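Local coordinates for protein dihydrodipicolinate synthase (Rhodopseudomonas palustris, PDB 3DZ1) that probably acts as a 4-hydroxy-tetrahydrodipicolinate synthase, a pyruvate-using TIM-barrel lyase of the lysine biosynthesis pathway, at residues P17-D22 and D32-F37; E118-Y123 and R156-D161; M150-I155 and I179-G184. One frame throughout, in Å; residues are numbered along the deposited sequence.

Overall arrangement
Interaction 1 joins the loop after the first barrel strand to helix 28-40, whereas interactions 2 and 3 link helices 117-131, 152-161 and 176-188, which lie side by side on the outside of the barrel, on the opposite side of the chain's centre. Interaction 1 lies about 35 Å, centre to centre, from each of the other two, with nearest atoms about 20 and 22 Å away. Interactions 2 and 3 share helix 152-161, their centres about 13 Å apart, and they touch: I120 CG2 lies 3.8 Å from V154 CG1, and I158 CD1 packs on the selenium of M150. Interaction 1 is nearest the predicted pyruvate site, the P17 side chain being about 11 Å from that of M217.

Interaction 1 (P17-D22 and D32-F37); sequences PTPFHD and DRLTDF
L34, the residue that meets both P17 and P19, sits in a helical turn closed by the bond from D36 N to D32 O, 2.9 Å long. The bond from F37 N to R33 O repeats the pattern one residue on, so the leucine projects from a regular helical backbone. Across the contact everything is apolar and rests on a single methyl group. L34 CD1 lies 3.7 Å from P19 CG and 4.0 Å from P17 CG, with P17 CD at the slightly longer distance of 4.1 Å. The methyl thus bridges two pyrrolidine rings, touching P19 at CG and P17 at CG and CD. CG of L34 is turned beside the backbone N and anti to the carbonyl carbon, with chi1 at -86°, and chi2 of 176° then carries CD1 outward to the prolines.

Between the two rings the side chain of T18 points away from the helix, and its OG1 bonds to G53 O. T18 O lies over one face of the F20 ring, 3.3 Å above the plane and offset toward the rim; it also accepts from K266 NZ of helix 260-271. P17 O, by contrast, is buried with no hydrogen-bonding partner in the model. P17 packs further on Y38, K266 and L269, while P19 is tied by its backbone to D27 and touches S30 and I31. On the helix itself, D32 pairs with R69 and D36 with R73, both salt bridges to helix 60-73. The contact therefore folds the loop that follows strand 11-15 back onto the helix it leads into, a local closure of the first beta-alpha unit in the TIM barrel of the DapA family.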
ATOM      1  N   PRO A  17      20.816  19.129  -3.262  1.00 10.62           N
ATOM      2  CA  PRO A  17      21.011  17.800  -3.833  1.00 10.19           C
ATOM      3  C   PRO A  17      22.473  17.480  -3.514  1.00 10.13           C
ATOM      4  O   PRO A  17      23.222  18.372  -3.117  1.00  9.68           O
ATOM      5  CB  PRO A  17      20.797  18.038  -5.323  1.00 10.40           C
ATOM      6  CG  PRO A  17      21.344  19.420  -5.510  1.00 12.17           C
ATOM      7  CD  PRO A  17      20.763  20.155  -4.318  1.00  8.76           C
ATOM      8  N   THR A  18      22.876  16.224  -3.648  1.00  8.54           N
ATOM      9  CA  THR A  18      24.269  15.875  -3.406  1.00 10.52           C
ATOM     10  C   THR A  18      24.918  15.871  -4.785  1.00 10.85           C
ATOM     11  O   THR A  18      24.561  15.060  -5.638  1.00 12.00           O
ATOM     12  CB  THR A  18      24.401  14.484  -2.750  1.00  9.39           C
ATOM     13  OG1 THR A  18      23.845  14.532  -1.432  1.00  8.35           O
ATOM     14  CG2 THR A  18      25.865  14.063  -2.656  1.00  8.65           C
ATOM     15  N   PRO A  19      25.857  16.800  -5.033  1.00 12.24           N
ATOM     16  CA  PRO A  19      26.550  16.905  -6.322  1.00 13.60           C
ATOM     17  C   PRO A  19      27.460  15.716  -6.618  1.00 14.21           C
ATOM     18  O   PRO A  19      28.310  15.370  -5.803  1.00 13.21           O
ATOM     19  CB  PRO A  19      27.357  18.202  -6.184  1.00 13.77           C
ATOM     20  CG  PRO A  19      26.616  18.976  -5.143  1.00 14.31           C
ATOM     21  CD  PRO A  19      26.253  17.908  -4.149  1.00 12.76           C
ATOM     22  N   PHE A  20      27.274  15.105  -7.784  1.00 15.20           N
ATOM     23  CA  PHE A  20      28.090  13.967  -8.207  1.00 17.69           C
ATOM     24  C   PHE A  20      28.697  14.233  -9.579  1.00 18.47           C
ATOM     25  O   PHE A  20      28.167  15.014 -10.371  1.00 16.04           O
ATOM     26  CB  PHE A  20      27.253  12.691  -8.358  1.00 21.04           C
ATOM     27  CG  PHE A  20      26.646  12.186  -7.087  1.00 23.81           C
ATOM     28  CD1 PHE A  20      27.447  11.795  -6.020  1.00 25.54           C
ATOM     29  CD2 PHE A  20      25.266  12.052  -6.976  1.00 24.18           C
ATOM     30  CE1 PHE A  20      26.879  11.274  -4.861  1.00 25.84           C
ATOM     31  CE2 PHE A  20      24.691  11.533  -5.824  1.00 24.79           C
ATOM     32  CZ  PHE A  20      25.500  11.142  -4.765  1.00 25.36           C
ATOM     33  N   HIS A  21      29.815  13.574  -9.853  1.00 20.85           N
ATOM     34  CA  HIS A  21      30.432  13.668 -11.162  1.00 23.44           C
ATOM     35  C   HIS A  21      29.855  12.438 -11.864  1.00 24.24           C
ATOM     36  O   HIS A  21      29.117  11.667 -11.252  1.00 22.30           O
ATOM     37  CB  HIS A  21      31.956  13.584 -11.060  1.00 25.98           C
ATOM     38  CG  HIS A  21      32.591  14.827 -10.515  1.00 27.66           C
ATOM     39  ND1 HIS A  21      32.446  16.060 -11.116  1.00 30.75           N
ATOM     40  CD2 HIS A  21      33.379  15.027  -9.432  1.00 29.48           C
ATOM     41  CE1 HIS A  21      33.119  16.965 -10.426  1.00 30.72           C
ATOM     42  NE2 HIS A  21      33.695  16.363  -9.401  1.00 30.15           N
ATOM     43  N   ASP A  22      30.183  12.243 -13.131  1.00 26.06           N
ATOM     44  CA  ASP A  22      29.648  11.109 -13.879  1.00 28.96           C
ATOM     45  C   ASP A  22      30.037   9.730 -13.336  1.00 29.92           C
ATOM     46  O   ASP A  22      29.259   8.777 -13.432  1.00 29.28           O
ATOM     47  CB  ASP A  22      30.059  11.254 -15.339  1.00 31.47           C
ATOM     48  CG  ASP A  22      29.665  12.607 -15.910  1.00 34.01           C
ATOM     49  OD1 ASP A  22      28.463  12.810 -16.194  1.00 33.52           O
ATOM     50  OD2 ASP A  22      30.556  13.471 -16.054  1.00 34.63           O
ATOM     51  N   ASP A  32      30.389  23.390  -2.362  1.00 14.85           N
ATOM     52  CA  ASP A  32      30.741  24.729  -1.895  1.00 15.77           C
ATOM     53  C   ASP A  32      30.060  25.791  -2.757  1.00 14.88           C
ATOM     54  O   ASP A  32      29.567  26.796  -2.250  1.00 14.14           O
ATOM     55  CB  ASP A  32      32.259  24.951  -1.937  1.00 19.00           C
ATOM     56  CG  ASP A  32      33.031  23.933  -1.115  1.00 20.57           C
ATOM     57  OD1 ASP A  32      32.546  23.526  -0.038  1.00 21.54           O
ATOM     58  OD2 ASP A  32      34.141  23.554  -1.544  1.00 24.62           O
ATOM     59  N   ARG A  33      30.048  25.564  -4.064  1.00 13.81           N
ATOM     60  CA  ARG A  33      29.438  26.493  -5.004  1.00 13.61           C
ATOM     61  C   ARG A  33      27.938  26.637  -4.727  1.00 13.23           C
ATOM     62  O   ARG A  33      27.393  27.746  -4.746  1.00 12.78           O
ATOM     63  CB  ARG A  33      29.673  25.993  -6.428  1.00 15.93           C
ATOM     64  CG  ARG A  33      29.252  26.944  -7.524  1.00 20.07           C
ATOM     65  CD  ARG A  33      29.525  26.298  -8.868  1.00 24.85           C
ATOM     66  NE  ARG A  33      30.933  25.956  -9.018  1.00 27.43           N
ATOM     67  CZ  ARG A  33      31.378  24.815  -9.536  1.00 30.41           C
ATOM     68  NH1 ARG A  33      30.527  23.886  -9.955  1.00 30.73           N
ATOM     69  NH2 ARG A  33      32.683  24.606  -9.645  1.00 31.70           N
ATOM     70  N   LEU A  34      27.272  25.512  -4.483  1.00 12.03           N
ATOM     71  CA  LEU A  34      25.843  25.526  -4.178  1.00 12.66           C
ATOM     72  C   LEU A  34      25.600  26.288  -2.883  1.00 10.77           C
ATOM     73  O   LEU A  34      24.707  27.128  -2.804  1.00 12.48           O
ATOM     74  CB  LEU A  34      25.309  24.098  -4.016  1.00 13.78           C
ATOM     75  CG  LEU A  34      24.854  23.355  -5.270  1.00 15.39           C
ATOM     76  CD1 LEU A  34      24.459  21.929  -4.908  1.00 17.29           C
ATOM     77  CD2 LEU A  34      23.677  24.098  -5.892  1.00 15.07           C
ATOM     78  N   THR A  35      26.404  25.986  -1.869  1.00 10.64           N
ATOM     79  CA  THR A  35      26.269  26.632  -0.573  1.00 11.43           C
ATOM     80  C   THR A  35      26.438  28.144  -0.667  1.00 12.30           C
ATOM     81  O   THR A  35      25.653  28.896  -0.083  1.00 10.87           O
ATOM     82  CB  THR A  35      27.295  26.084   0.438  1.00 11.69           C
ATOM     83  OG1 THR A  35      27.124  24.667   0.572  1.00 13.36           O
ATOM     84  CG2 THR A  35      27.099  26.741   1.800  1.00 11.79           C
ATOM     85  N   ASP A  36      27.465  28.588  -1.387  1.00 11.73           N
ATOM     86  CA  ASP A  36      27.719  30.021  -1.545  1.00 12.24           C
ATOM     87  C   ASP A  36      26.540  30.679  -2.239  1.00 11.91           C
ATOM     88  O   ASP A  36      26.151  31.807  -1.915  1.00 12.81           O
ATOM     89  CB  ASP A  36      28.985  30.264  -2.372  1.00 12.60           C
ATOM     90  CG  ASP A  36      30.239  29.785  -1.672  1.00 16.48           C
ATOM     91  OD1 ASP A  36      30.224  29.683  -0.427  1.00 15.94           O
ATOM     92  OD2 ASP A  36      31.243  29.524  -2.368  1.00 15.43           O
ATOM     93  N   PHE A  37      25.986  29.963  -3.212  1.00 11.85           N
ATOM     94  CA  PHE A  37      24.839  30.434  -3.974  1.00 12.15           C
ATOM     95  C   PHE A  37      23.643  30.674  -3.052  1.00 10.40           C
ATOM     96  O   PHE A  37      23.061  31.764  -3.039  1.00 10.96           O
ATOM     97  CB  PHE A  37      24.463  29.403  -5.041  1.00 13.26           C
ATOM     98  CG  PHE A  37      23.191  29.729  -5.768  1.00 16.79           C
ATOM     99  CD1 PHE A  37      23.129  30.814  -6.638  1.00 17.59           C
ATOM    100  CD2 PHE A  37      22.043  28.976  -5.553  1.00 18.07           C
ATOM    101  CE1 PHE A  37      21.939  31.147  -7.279  1.00 18.75           C
ATOM    102  CE2 PHE A  37      20.849  29.300  -6.191  1.00 18.87           C
ATOM    103  CZ  PHE A  37      20.797  30.388  -7.055  1.00 18.55           C
TER

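Interaction 2 (E118-Y123 and R156-D161)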
ATOM      1  N   GLU A 118      -1.267   5.872  17.378  1.00 17.17           N
ATOM      2  CA  GLU A 118      -0.539   5.310  18.508  1.00 16.87           C
ATOM      3  C   GLU A 118       0.874   4.955  18.035  1.00 15.71           C
ATOM      4  O   GLU A 118       1.864   5.258  18.702  1.00 14.34           O
ATOM      5  CB  GLU A 118      -1.255   4.045  18.987  1.00 20.74           C
ATOM      6  CG  GLU A 118      -1.170   3.758  20.471  1.00 25.86           C
ATOM      7  CD  GLU A 118      -2.035   2.566  20.862  1.00 28.12           C
ATOM      8  OE1 GLU A 118      -1.666   1.420  20.515  1.00 29.16           O
ATOM      9  OE2 GLU A 118      -3.092   2.779  21.502  1.00 28.43           O
ATOM     10  N   GLN A 119       0.961   4.306  16.878  1.00 11.14           N
ATOM     11  CA  GLN A 119       2.259   3.922  16.331  1.00 11.73           C
ATOM     12  C   GLN A 119       3.082   5.149  15.955  1.00  9.66           C
ATOM     13  O   GLN A 119       4.300   5.161  16.116  1.00 10.20           O
ATOM     14  CB  GLN A 119       2.080   3.046  15.091  1.00 12.00           C
ATOM     15  CG  GLN A 119       1.401   1.719  15.358  1.00 15.27           C
ATOM     16  CD  GLN A 119       1.109   0.958  14.080  1.00 19.40           C
ATOM     17  OE1 GLN A 119       0.632   1.532  13.101  1.00 18.80           O
ATOM     18  NE2 GLN A 119       1.381  -0.345  14.087  1.00 22.90           N
ATOM     19  N   ILE A 120       2.415   6.173  15.438  1.00  7.14           N
ATOM     20  CA  ILE A 120       3.101   7.398  15.038  1.00  8.43           C
ATOM     21  C   ILE A 120       3.714   8.133  16.226  1.00  7.47           C
ATOM     22  O   ILE A 120       4.906   8.441  16.221  1.00  6.93           O
ATOM     23  CB  ILE A 120       2.143   8.351  14.276  1.00  8.82           C
ATOM     24  CG1 ILE A 120       1.709   7.691  12.966  1.00  8.21           C
ATOM     25  CG2 ILE A 120       2.840   9.683  13.968  1.00 10.18           C
ATOM     26  CD1 ILE A 120       0.618   8.434  12.226  1.00  9.26           C
ATOM     27  N   THR A 121       2.919   8.406  17.257  1.00  9.11           N
ATOM     28  CA  THR A 121       3.453   9.120  18.411  1.00  9.83           C
ATOM     29  C   THR A 121       4.527   8.304  19.121  1.00 11.53           C
ATOM     30  O   THR A 121       5.521   8.854  19.595  1.00 11.42           O
ATOM     31  CB  THR A 121       2.341   9.512  19.409  1.00 10.72           C
ATOM     32  OG1 THR A 121       1.588   8.353  19.780  1.00 11.42           O
ATOM     33  CG2 THR A 121       1.414  10.536  18.782  1.00  9.76           C
ATOM     34  N   THR A 122       4.343   6.990  19.185  1.00 11.84           N
ATOM     35  CA  THR A 122       5.334   6.145  19.831  1.00 12.32           C
ATOM     36  C   THR A 122       6.661   6.183  19.083  1.00 12.69           C
ATOM     37  O   THR A 122       7.722   6.285  19.700  1.00 11.56           O
ATOM     38  CB  THR A 122       4.854   4.685  19.928  1.00 14.09           C
ATOM     39  OG1 THR A 122       3.822   4.600  20.915  1.00 15.02           O
ATOM     40  CG2 THR A 122       6.008   3.754  20.317  1.00 14.16           C
ATOM     41  N   TYR A 123       6.605   6.101  17.757  1.00 11.67           N
ATOM     42  CA  TYR A 123       7.825   6.117  16.964  1.00 11.77           C
ATOM     43  C   TYR A 123       8.680   7.344  17.255  1.00 12.17           C
ATOM     44  O   TYR A 123       9.887   7.237  17.487  1.00 11.74           O
ATOM     45  CB  TYR A 123       7.516   6.095  15.467  1.00 14.65           C
ATOM     46  CG  TYR A 123       8.774   6.190  14.642  1.00 17.39           C
ATOM     47  CD1 TYR A 123       9.610   5.086  14.493  1.00 20.19           C
ATOM     48  CD2 TYR A 123       9.184   7.407  14.097  1.00 18.22           C
ATOM     49  CE1 TYR A 123      10.830   5.190  13.827  1.00 20.66           C
ATOM     50  CE2 TYR A 123      10.405   7.522  13.430  1.00 18.86           C
ATOM     51  CZ  TYR A 123      11.223   6.410  13.301  1.00 20.85           C
ATOM     52  OH  TYR A 123      12.439   6.515  12.665  1.00 14.86           O
ATOM     53  N   ARG A 156       0.360  17.887  16.835  1.00  7.71           N
ATOM     54  CA  ARG A 156       0.419  18.630  18.091  1.00  8.74           C
ATOM     55  C   ARG A 156       0.966  17.765  19.223  1.00  9.76           C
ATOM     56  O   ARG A 156       1.791  18.219  20.022  1.00  8.82           O
ATOM     57  CB  ARG A 156      -0.968  19.156  18.471  1.00  9.81           C
ATOM     58  CG  ARG A 156      -1.009  19.828  19.843  1.00 10.27           C
ATOM     59  CD  ARG A 156      -2.382  20.407  20.142  1.00 11.82           C
ATOM     60  NE  ARG A 156      -3.411  19.376  20.189  1.00 12.07           N
ATOM     61  CZ  ARG A 156      -4.710  19.621  20.327  1.00 14.07           C
ATOM     62  NH1 ARG A 156      -5.145  20.869  20.432  1.00 11.41           N
ATOM     63  NH2 ARG A 156      -5.574  18.616  20.355  1.00 12.75           N
ATOM     64  N   GLN A 157       0.503  16.522  19.289  1.00  9.96           N
ATOM     65  CA  GLN A 157       0.956  15.594  20.317  1.00 10.97           C
ATOM     66  C   GLN A 157       2.446  15.293  20.178  1.00  9.35           C
ATOM     67  O   GLN A 157       3.182  15.295  21.166  1.00  9.84           O
ATOM     68  CB  GLN A 157       0.147  14.297  20.238  1.00 12.98           C
ATOM     69  CG  GLN A 157       0.605  13.208  21.194  1.00 20.30           C
ATOM     70  CD  GLN A 157      -0.483  12.180  21.445  1.00 24.20           C
ATOM     71  OE1 GLN A 157      -1.238  11.825  20.536  1.00 28.42           O
ATOM     72  NE2 GLN A 157      -0.565  11.690  22.677  1.00 26.65           N
ATOM     73  N   ILE A 158       2.886  15.030  18.950  1.00  9.09           N
ATOM     74  CA  ILE A 158       4.294  14.737  18.688  1.00  9.38           C
ATOM     75  C   ILE A 158       5.169  15.882  19.182  1.00  8.32           C
ATOM     76  O   ILE A 158       6.190  15.664  19.839  1.00  8.21           O
ATOM     77  CB  ILE A 158       4.558  14.553  17.178  1.00  9.11           C
ATOM     78  CG1 ILE A 158       3.840  13.306  16.671  1.00 10.51           C
ATOM     79  CG2 ILE A 158       6.059  14.462  16.914  1.00  9.17           C
ATOM     80  CD1 ILE A 158       3.873  13.153  15.163  1.00 10.95           C
ATOM     81  N   VAL A 159       4.764  17.104  18.857  1.00  9.56           N
ATOM     82  CA  VAL A 159       5.518  18.286  19.256  1.00  8.79           C
ATOM     83  C   VAL A 159       5.525  18.487  20.769  1.00  9.16           C
ATOM     84  O   VAL A 159       6.586  18.662  21.377  1.00  9.75           O
ATOM     85  CB  VAL A 159       4.946  19.554  18.590  1.00  7.70           C
ATOM     86  CG1 VAL A 159       5.642  20.789  19.140  1.00  8.78           C
ATOM     87  CG2 VAL A 159       5.130  19.479  17.075  1.00  9.27           C
HETATM   88  N   MSE A 160       4.344  18.458  21.379  1.00 10.55           N
HETATM   89  CA  MSE A 160       4.246  18.658  22.820  1.00 13.50           C
HETATM   90  C   MSE A 160       4.848  17.514  23.643  1.00 14.45           C
HETATM   91  O   MSE A 160       5.216  17.707  24.804  1.00 13.97           O
HETATM   92  CB  MSE A 160       2.786  18.894  23.217  1.00 15.86           C
HETATM   93  CG  MSE A 160       2.177  20.144  22.584  1.00 16.46           C
HETATM   94 SE   MSE A 160       3.168  21.785  22.932  1.00 22.33          SE
HETATM   95  CE  MSE A 160       2.331  22.277  24.613  1.00 20.03           C
ATOM     96  N   ASP A 161       4.946  16.329  23.046  1.00 14.14           N
ATOM     97  CA  ASP A 161       5.538  15.174  23.726  1.00 15.46           C
ATOM     98  C   ASP A 161       7.063  15.308  23.709  1.00 15.16           C
ATOM     99  O   ASP A 161       7.762  14.704  24.524  1.00 14.46           O
ATOM    100  CB  ASP A 161       5.178  13.867  23.012  1.00 18.36           C
ATOM    101  CG  ASP A 161       3.850  13.280  23.461  1.00 20.20           C
ATOM    102  OD1 ASP A 161       3.184  13.862  24.341  1.00 22.33           O
ATOM    103  OD2 ASP A 161       3.481  12.217  22.919  1.00 24.94           O
TER
HETATM  104  O   HOH W   1       5.295  11.588  20.157  1.00 11.98           O
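The helical segments 118-123 and 156-161 run in the same direction, their axes 9.6 Å apart at closest approach and inclined at -25°, with T121 and I158 facing each other at a CA to CA distance of 5.7 Å. The methyl of T121 enters the gap. T121 CG2 stands above the plane of the Q157 amide group, 3.4 Å from OE1 and 3.7 Å from CD, and the two side chains cross at about a right angle. Q157 CG is anti to its own backbone N (chi1 175°), and the chain runs on extended, which lays the amide across the threonine. The hydroxyl of T121 is used on its own helix, where OG1 bonds to D117 O.

Deeper in, I120 CG2 meets I158 CD1 at 3.8 Å, while I158 CG1 lies 4.2 Å from T121 CG2. I158 continues inward onto W137 and L139 of strand 137-141, and F124 covers it from the same helix as T121. Toward the C-terminal end, a water donates to T121 O over 2.8 Å and, more weakly, to D161 OD2.

The direct contact is thus made by aliphatic carbons of T121, I120 and I158 and by the amide and CG of Q157, whose OE1 meets a methyl and not a donor across it. Polar linkage is left to that water and, with its D161 bond weak, is loose.

Interaction 3 (M150-I155 and I179-G184); sequences MTPKVI and ITTLRG
P152 and T181 meet at about a right angle, and the proline ring can be followed atom by atom. Its CB lies 3.6 Å from T181 CG2 and 4.1 Å from L182 CD2, so it touches two successive residues of the facing helix. CG also faces the threonine, 4.0 Å from T181 CG2 and 4.2 Å from T181 CB, before CD closes the ring back onto the proline N. In T181, with chi1 at -63°, OG1 lies beside the backbone N and CG2 anti to it, turned to the proline; OG1 bonds to E177 O of its own helix.

The end of L182 reaches in toward helix 152-161 although its side chain sets off to one side. Its CD2 sits 3.7 Å from P152 O, against the first turn of that helix, and 4.1 Å from I155 CG2, the leucine and isoleucine crossing nearly perpendicularly. That turn is N-capped by T151, whose OG1 accepts from V154 N at 3.2 Å and an N-H...O angle of 150°. Selenomethionine M150, just before the cap, gives its carbonyl to K178 NZ of helix 176-188.

Toward the barrel, L182 rests on L168 of strand 165-170. On its other flank helix 152-161 meets helix 117-131 through V154 and D117, while T151 and K153 pack on E118 of a neighbouring subunit. Helix 152-161 is thus held between its two neighbours around the outside of the barrel.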
HETATM    1  N   MSE A 150      -0.641  12.138   9.092  1.00 10.95           N
HETATM    2  CA  MSE A 150      -0.669  12.686  10.446  1.00 11.04           C
HETATM    3  C   MSE A 150      -1.687  13.815  10.580  1.00 11.45           C
HETATM    4  O   MSE A 150      -1.574  14.833   9.901  1.00 11.80           O
HETATM    5  CB  MSE A 150       0.708  13.244  10.812  1.00 16.81           C
HETATM    6  CG  MSE A 150       1.863  12.292  10.586  1.00 20.27           C
HETATM    7 SE   MSE A 150       3.523  13.122  11.149  1.00 32.06          SE
HETATM    8  CE  MSE A 150       4.765  11.794  10.516  1.00 23.31           C
ATOM      9  N   THR A 151      -2.673  13.651  11.457  1.00  9.67           N
ATOM     10  CA  THR A 151      -3.664  14.708  11.651  1.00  9.28           C
ATOM     11  C   THR A 151      -3.029  15.836  12.452  1.00  9.71           C
ATOM     12  O   THR A 151      -2.004  15.642  13.104  1.00  7.07           O
ATOM     13  CB  THR A 151      -4.888  14.215  12.444  1.00 10.31           C
ATOM     14  OG1 THR A 151      -4.481  13.863  13.774  1.00 11.11           O
ATOM     15  CG2 THR A 151      -5.510  13.004  11.771  1.00 11.49           C
ATOM     16  N   PRO A 152      -3.618  17.040  12.395  1.00 10.16           N
ATOM     17  CA  PRO A 152      -3.076  18.174  13.143  1.00 10.20           C
ATOM     18  C   PRO A 152      -2.934  17.834  14.625  1.00 10.67           C
ATOM     19  O   PRO A 152      -1.962  18.224  15.259  1.00 10.66           O
ATOM     20  CB  PRO A 152      -4.102  19.268  12.886  1.00  9.86           C
ATOM     21  CG  PRO A 152      -4.498  18.994  11.468  1.00  9.13           C
ATOM     22  CD  PRO A 152      -4.670  17.483  11.463  1.00  9.68           C
ATOM     23  N   LYS A 153      -3.903  17.098  15.168  1.00 11.30           N
ATOM     24  CA  LYS A 153      -3.861  16.702  16.578  1.00 11.47           C
ATOM     25  C   LYS A 153      -2.691  15.763  16.855  1.00 10.39           C
ATOM     26  O   LYS A 153      -2.070  15.826  17.923  1.00 10.02           O
ATOM     27  CB  LYS A 153      -5.176  16.022  16.988  1.00 12.61           C
ATOM     28  CG  LYS A 153      -6.369  16.966  17.022  1.00 16.38           C
ATOM     29  CD  LYS A 153      -7.635  16.265  17.488  1.00 17.61           C
ATOM     30  CE  LYS A 153      -8.790  17.256  17.593  1.00 19.40           C
ATOM     31  NZ  LYS A 153     -10.058  16.608  18.049  1.00 22.15           N
ATOM     32  N   VAL A 154      -2.393  14.885  15.901  1.00 10.04           N
ATOM     33  CA  VAL A 154      -1.277  13.956  16.061  1.00  9.53           C
ATOM     34  C   VAL A 154       0.020  14.756  16.023  1.00  9.15           C
ATOM     35  O   VAL A 154       0.949  14.503  16.795  1.00  8.14           O
ATOM     36  CB  VAL A 154      -1.262  12.875  14.943  1.00 10.53           C
ATOM     37  CG1 VAL A 154       0.122  12.235  14.843  1.00 12.54           C
ATOM     38  CG2 VAL A 154      -2.293  11.798  15.252  1.00 11.74           C
ATOM     39  N   ILE A 155       0.084  15.723  15.115  1.00  8.73           N
ATOM     40  CA  ILE A 155       1.264  16.562  15.007  1.00  9.32           C
ATOM     41  C   ILE A 155       1.448  17.315  16.320  1.00  7.48           C
ATOM     42  O   ILE A 155       2.552  17.366  16.860  1.00  9.15           O
ATOM     43  CB  ILE A 155       1.127  17.570  13.848  1.00  8.51           C
ATOM     44  CG1 ILE A 155       1.194  16.821  12.513  1.00  9.78           C
ATOM     45  CG2 ILE A 155       2.231  18.634  13.937  1.00  7.35           C
ATOM     46  CD1 ILE A 155       0.892  17.678  11.302  1.00  9.65           C
ATOM     47  N   ILE A 179      -2.478  23.856   8.043  1.00  6.92           N
ATOM     48  CA  ILE A 179      -1.717  24.990   8.540  1.00  7.46           C
ATOM     49  C   ILE A 179      -2.627  25.843   9.414  1.00  8.32           C
ATOM     50  O   ILE A 179      -2.274  26.186  10.538  1.00  6.66           O
ATOM     51  CB  ILE A 179      -1.161  25.842   7.385  1.00  6.35           C
ATOM     52  CG1 ILE A 179      -0.210  24.993   6.538  1.00  7.23           C
ATOM     53  CG2 ILE A 179      -0.432  27.066   7.942  1.00  7.15           C
ATOM     54  CD1 ILE A 179       0.387  25.733   5.359  1.00 10.03           C
ATOM     55  N   THR A 180      -3.805  26.171   8.895  1.00  7.94           N
ATOM     56  CA  THR A 180      -4.767  26.976   9.636  1.00  9.24           C
ATOM     57  C   THR A 180      -5.107  26.338  10.981  1.00  9.64           C
ATOM     58  O   THR A 180      -5.137  27.022  12.005  1.00  8.25           O
ATOM     59  CB  THR A 180      -6.061  27.169   8.820  1.00 11.62           C
ATOM     60  OG1 THR A 180      -5.755  27.914   7.631  1.00 12.76           O
ATOM     61  CG2 THR A 180      -7.114  27.912   9.631  1.00 12.32           C
ATOM     62  N   THR A 181      -5.359  25.029  10.980  1.00  8.13           N
ATOM     63  CA  THR A 181      -5.703  24.313  12.209  1.00  7.91           C
ATOM     64  C   THR A 181      -4.571  24.389  13.237  1.00  8.49           C
ATOM     65  O   THR A 181      -4.811  24.674  14.417  1.00  6.17           O
ATOM     66  CB  THR A 181      -6.028  22.833  11.916  1.00  7.19           C
ATOM     67  OG1 THR A 181      -7.180  22.762  11.069  1.00  6.26           O
ATOM     68  CG2 THR A 181      -6.312  22.074  13.209  1.00  7.43           C
ATOM     69  N   LEU A 182      -3.343  24.138  12.793  1.00  6.93           N
ATOM     70  CA  LEU A 182      -2.185  24.203  13.682  1.00  8.03           C
ATOM     71  C   LEU A 182      -1.996  25.609  14.257  1.00 10.28           C
ATOM     72  O   LEU A 182      -1.705  25.768  15.445  1.00  8.43           O
ATOM     73  CB  LEU A 182      -0.912  23.754  12.946  1.00  8.62           C
ATOM     74  CG  LEU A 182      -0.851  22.263  12.586  1.00  9.35           C
ATOM     75  CD1 LEU A 182       0.356  21.985  11.721  1.00  9.27           C
ATOM     76  CD2 LEU A 182      -0.802  21.419  13.864  1.00  8.17           C
ATOM     77  N   ARG A 183      -2.161  26.636  13.427  1.00  9.12           N
ATOM     78  CA  ARG A 183      -2.014  27.998  13.929  1.00  9.60           C
ATOM     79  C   ARG A 183      -3.107  28.266  14.962  1.00 10.63           C
ATOM     80  O   ARG A 183      -2.908  29.026  15.918  1.00 11.84           O
ATOM     81  CB  ARG A 183      -2.102  29.010  12.784  1.00  9.01           C
ATOM     82  CG  ARG A 183      -0.889  28.989  11.853  1.00  9.77           C
ATOM     83  CD  ARG A 183       0.422  29.157  12.629  1.00  9.88           C
ATOM     84  NE  ARG A 183       1.583  29.260  11.744  1.00  8.37           N
ATOM     85  CZ  ARG A 183       2.834  28.987  12.108  1.00  9.70           C
ATOM     86  NH1 ARG A 183       3.097  28.589  13.344  1.00 10.05           N
ATOM     87  NH2 ARG A 183       3.825  29.101  11.232  1.00 10.16           N
ATOM     88  N   GLY A 184      -4.252  27.625  14.770  1.00  9.81           N
ATOM     89  CA  GLY A 184      -5.361  27.779  15.694  1.00 11.57           C
ATOM     90  C   GLY A 184      -5.041  27.178  17.052  1.00 12.87           C
ATOM     91  O   GLY A 184      -5.437  27.721  18.090  1.00 11.46           O
TER